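Local coordinates for regulating synaptic membrane exocytosis protein 2 (Rattus norvegicus, PDB 2BWQ), which probably takes part in regulating neurotransmitter release at synapses as a Rab3-interacting protein with a C2 domain, at residues Lys44-Pro49 with Met88-Leu93. Numbering follows the deposited sequence.
Sequences KIYFLP and MLEITL
Ile45 and Ile91 form a non-hydrogen-bonded pair in an antiparallel ladder of the C2 beta-sandwich, their side chains side by side and pointing the same way, between the two central strands of one four-stranded sheet. Six backbone bonds, paired at Lys44/Thr92, Tyr46/Glu90 and Leu48/Met88, fix the register; their N-H...O angles of 160° or more indicate a regular ladder. On the face carrying Ile45, Phe47, Leu89 and Ile91, Ile45 packs on Phe74 and Tyr76 of the opposing sheet and can be followed outward. Ile45 CB lies 4.1 Å from Glu90 O. Ile45 CG2, anti to the backbone N, rests near Glu90 O as well as 3.9 Å from Leu89 CD2, while Ile45 CG1 turns to Ile91 and Ile45 CD1 continues alongside, 3.8 Å from Ile91 CG1. An alanine here would lose both branches and is likely to open a gap between Leu89 CD2, Ile91 CG1 and the tyrosine and phenylalanine of the facing sheet. Leu89 CD2 also meets Phe47 CD1 obliquely at 3.6 Å, so one methyl bridges Ile45 and the ring, which itself meets Tyr76. On the other face, the Glu90 chain runs extended beside Tyr46, with carboxylate and ring planes 76° apart. Glu90 OE2 approaches the ring at its edge, 3.7 Å from Tyr46 CD2, whereas Glu90 OE1 lies 3.8 Å from Leu48 CD1, the same methyl that touches Met88 CE at 3.8 Å.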
ATOM      1  N   LYS A  44      -0.213  -1.731  -5.681  1.00 11.11           N
ATOM      2  CA  LYS A  44       0.481  -3.032  -5.633  1.00 11.10           C
ATOM      3  C   LYS A  44       1.296  -3.095  -4.363  1.00 11.47           C
ATOM      4  O   LYS A  44       1.907  -2.089  -3.954  1.00 12.46           O
ATOM      5  CB  LYS A  44       1.415  -3.145  -6.842  1.00 14.37           C
ATOM      6  CG  LYS A  44       2.103  -4.473  -6.932  1.00 17.11           C
ATOM      7  CD  LYS A  44       2.706  -4.674  -8.352  1.00 22.17           C
ATOM      8  CE  LYS A  44       3.818  -3.664  -8.636  1.00 26.71           C
ATOM      9  NZ  LYS A  44       4.409  -3.850 -10.003  1.00 31.77           N
ATOM     10  N   ILE A  45       1.247  -4.263  -3.727  1.00 13.09           N
ATOM     11  CA  ILE A  45       2.057  -4.457  -2.530  1.00 15.40           C
ATOM     12  C   ILE A  45       2.881  -5.704  -2.660  1.00 16.30           C
ATOM     13  O   ILE A  45       2.336  -6.772  -3.020  1.00 17.41           O
ATOM     14  CB  ILE A  45       1.231  -4.506  -1.277  1.00 15.60           C
ATOM     15  CG1 ILE A  45       0.387  -3.228  -1.170  1.00 16.81           C
ATOM     16  CG2 ILE A  45       2.159  -4.645  -0.047  1.00 17.56           C
ATOM     17  CD1 ILE A  45      -0.357  -2.838   0.204  1.00 19.47           C
ATOM     18  N   TYR A  46       4.169  -5.609  -2.404  1.00 14.64           N
ATOM     19  CA  TYR A  46       5.056  -6.764  -2.201  1.00 12.90           C
ATOM     20  C   TYR A  46       5.517  -6.766  -0.775  1.00 13.59           C
ATOM     21  O   TYR A  46       5.966  -5.764  -0.182  1.00 14.61           O
ATOM     22  CB  TYR A  46       6.284  -6.718  -3.086  1.00 14.83           C
ATOM     23  CG  TYR A  46       6.119  -7.220  -4.483  1.00 16.13           C
ATOM     24  CD1 TYR A  46       6.042  -8.574  -4.724  1.00 19.07           C
ATOM     25  CD2 TYR A  46       6.051  -6.354  -5.578  1.00 16.32           C
ATOM     26  CE1 TYR A  46       5.916  -9.059  -6.002  1.00 18.47           C
ATOM     27  CE2 TYR A  46       5.919  -6.858  -6.881  1.00 16.80           C
ATOM     28  CZ  TYR A  46       5.846  -8.192  -7.052  1.00 18.45           C
ATOM     29  OH  TYR A  46       5.732  -8.679  -8.364  1.00 21.13           O
ATOM     30  N   PHE A  47       5.400  -7.935  -0.146  1.00 14.25           N
ATOM     31  CA  PHE A  47       5.973  -8.200   1.165  1.00 13.42           C
ATOM     32  C   PHE A  47       7.308  -8.840   0.900  1.00 13.37           C
ATOM     33  O   PHE A  47       7.363 -10.000   0.467  1.00 15.12           O
ATOM     34  CB  PHE A  47       5.044  -9.174   1.934  1.00 13.77           C
ATOM     35  CG  PHE A  47       5.445  -9.417   3.308  1.00 14.70           C
ATOM     36  CD1 PHE A  47       5.759  -8.352   4.163  1.00 16.94           C
ATOM     37  CD2 PHE A  47       5.459 -10.738   3.793  1.00 21.30           C
ATOM     38  CE1 PHE A  47       6.066  -8.560   5.456  1.00 18.69           C
ATOM     39  CE2 PHE A  47       5.782 -10.987   5.128  1.00 23.02           C
ATOM     40  CZ  PHE A  47       6.082  -9.869   5.958  1.00 18.85           C
ATOM     41  N   LEU A  48       8.346  -8.079   1.109  1.00 12.86           N
ATOM     42  CA  LEU A  48       9.731  -8.516   0.717  1.00 13.59           C
ATOM     43  C   LEU A  48      10.524  -8.950   1.916  1.00 15.45           C
ATOM     44  O   LEU A  48      10.245  -8.554   3.035  1.00 14.84           O
ATOM     45  CB  LEU A  48      10.439  -7.357   0.049  1.00 13.54           C
ATOM     46  CG  LEU A  48       9.754  -6.889  -1.229  1.00 15.71           C
ATOM     47  CD1 LEU A  48      10.444  -5.657  -1.738  1.00 19.12           C
ATOM     48  CD2 LEU A  48       9.751  -7.995  -2.311  1.00 18.22           C
ATOM     49  N   PRO A  49      11.542  -9.802   1.764  1.00 17.90           N
ATOM     50  CA  PRO A  49      11.949 -10.418   0.536  1.00 22.67           C
ATOM     51  C   PRO A  49      11.105 -11.542   0.030  1.00 24.56           C
ATOM     52  O   PRO A  49      10.025 -11.909   0.579  1.00 26.99           O
ATOM     53  CB  PRO A  49      13.355 -10.964   0.860  1.00 21.58           C
ATOM     54  CG  PRO A  49      13.383 -11.156   2.246  1.00 21.42           C
ATOM     55  CD  PRO A  49      12.400 -10.194   2.896  1.00 19.34           C
ATOM     56  N   MET A  88       9.859  -6.022   4.778  1.00 10.65           N
ATOM     57  CA  MET A  88       9.322  -4.704   4.469  1.00 12.03           C
ATOM     58  C   MET A  88       8.189  -4.794   3.495  1.00 12.08           C
ATOM     59  O   MET A  88       8.098  -5.756   2.724  1.00 12.34           O
ATOM     60  CB  MET A  88      10.394  -3.764   3.910  1.00 14.08           C
ATOM     61  CG  MET A  88      10.935  -4.178   2.594  1.00 14.51           C
ATOM     62  SD  MET A  88      12.468  -3.262   2.289  1.00 16.97           S
ATOM     63  CE  MET A  88      12.803  -3.829   0.590  1.00 18.39           C
ATOM     64  N   LEU A  89       7.303  -3.821   3.544  1.00 11.16           N
ATOM     65  CA  LEU A  89       6.220  -3.727   2.584  1.00 11.81           C
ATOM     66  C   LEU A  89       6.517  -2.676   1.561  1.00 11.30           C
ATOM     67  O   LEU A  89       6.736  -1.510   1.903  1.00 12.13           O
ATOM     68  CB  LEU A  89       4.914  -3.311   3.319  1.00 12.02           C
ATOM     69  CG  LEU A  89       4.345  -4.373   4.242  1.00 12.13           C
ATOM     70  CD1 LEU A  89       3.296  -3.699   5.161  1.00 13.97           C
ATOM     71  CD2 LEU A  89       3.642  -5.483   3.468  1.00 14.89           C
ATOM     72  N   GLU A  90       6.606  -3.082   0.291  1.00 10.36           N
ATOM     73  CA  GLU A  90       6.793  -2.141  -0.822  1.00 11.11           C
ATOM     74  C   GLU A  90       5.437  -1.869  -1.441  1.00 11.04           C
ATOM     75  O   GLU A  90       4.804  -2.739  -2.040  1.00 10.46           O
ATOM     76  CB  GLU A  90       7.748  -2.766  -1.860  1.00 10.80           C
ATOM     77  CG  GLU A  90       7.943  -1.876  -3.091  1.00 10.23           C
ATOM     78  CD  GLU A  90       8.323  -2.717  -4.280  1.00 12.12           C
ATOM     79  OE1 GLU A  90       9.483  -3.065  -4.377  1.00 12.32           O
ATOM     80  OE2 GLU A  90       7.450  -2.954  -5.157  1.00 13.94           O
ATOM     81  N   ILE A  91       4.959  -0.661  -1.219  1.00 10.77           N
ATOM     82  CA  ILE A  91       3.608  -0.230  -1.621  1.00 12.25           C
ATOM     83  C   ILE A  91       3.739   0.794  -2.718  1.00 11.40           C
ATOM     84  O   ILE A  91       4.371   1.814  -2.526  1.00 12.34           O
ATOM     85  CB  ILE A  91       2.874   0.352  -0.390  1.00 12.72           C
ATOM     86  CG1 ILE A  91       2.821  -0.737   0.692  1.00 13.82           C
ATOM     87  CG2 ILE A  91       1.470   0.856  -0.805  1.00 13.82           C
ATOM     88  CD1 ILE A  91       2.484  -0.118   2.134  1.00 19.58           C
ATOM     89  N   THR A  92       3.208   0.488  -3.891  1.00 11.98           N
ATOM     90  CA  THR A  92       3.335   1.383  -5.053  1.00 12.13           C
ATOM     91  C   THR A  92       1.987   1.684  -5.614  1.00 12.25           C
ATOM     92  O   THR A  92       1.094   0.827  -5.649  1.00 13.96           O
ATOM     93  CB  THR A  92       4.291   0.799  -6.132  1.00 11.54           C
ATOM     94  OG1 THR A  92       3.853  -0.511  -6.523  1.00 13.06           O
ATOM     95  CG2 THR A  92       5.705   0.732  -5.572  1.00 13.44           C
ATOM     96  N   LEU A  93       1.832   2.936  -6.103  1.00 12.26           N
ATOM     97  CA  LEU A  93       0.575   3.397  -6.691  1.00 13.34           C
ATOM     98  C   LEU A  93       0.838   3.628  -8.185  1.00 12.63           C
ATOM     99  O   LEU A  93       1.877   4.158  -8.563  1.00 13.22           O
ATOM    100  CB  LEU A  93       0.194   4.714  -6.009  1.00 14.60           C
ATOM    101  CG  LEU A  93      -1.132   5.296  -6.542  1.00 16.04           C
ATOM    102  CD1 LEU A  93      -2.343   4.472  -6.119  1.00 17.95           C
ATOM    103  CD2 LEU A  93      -1.246   6.739  -6.112  1.00 20.39           C
TER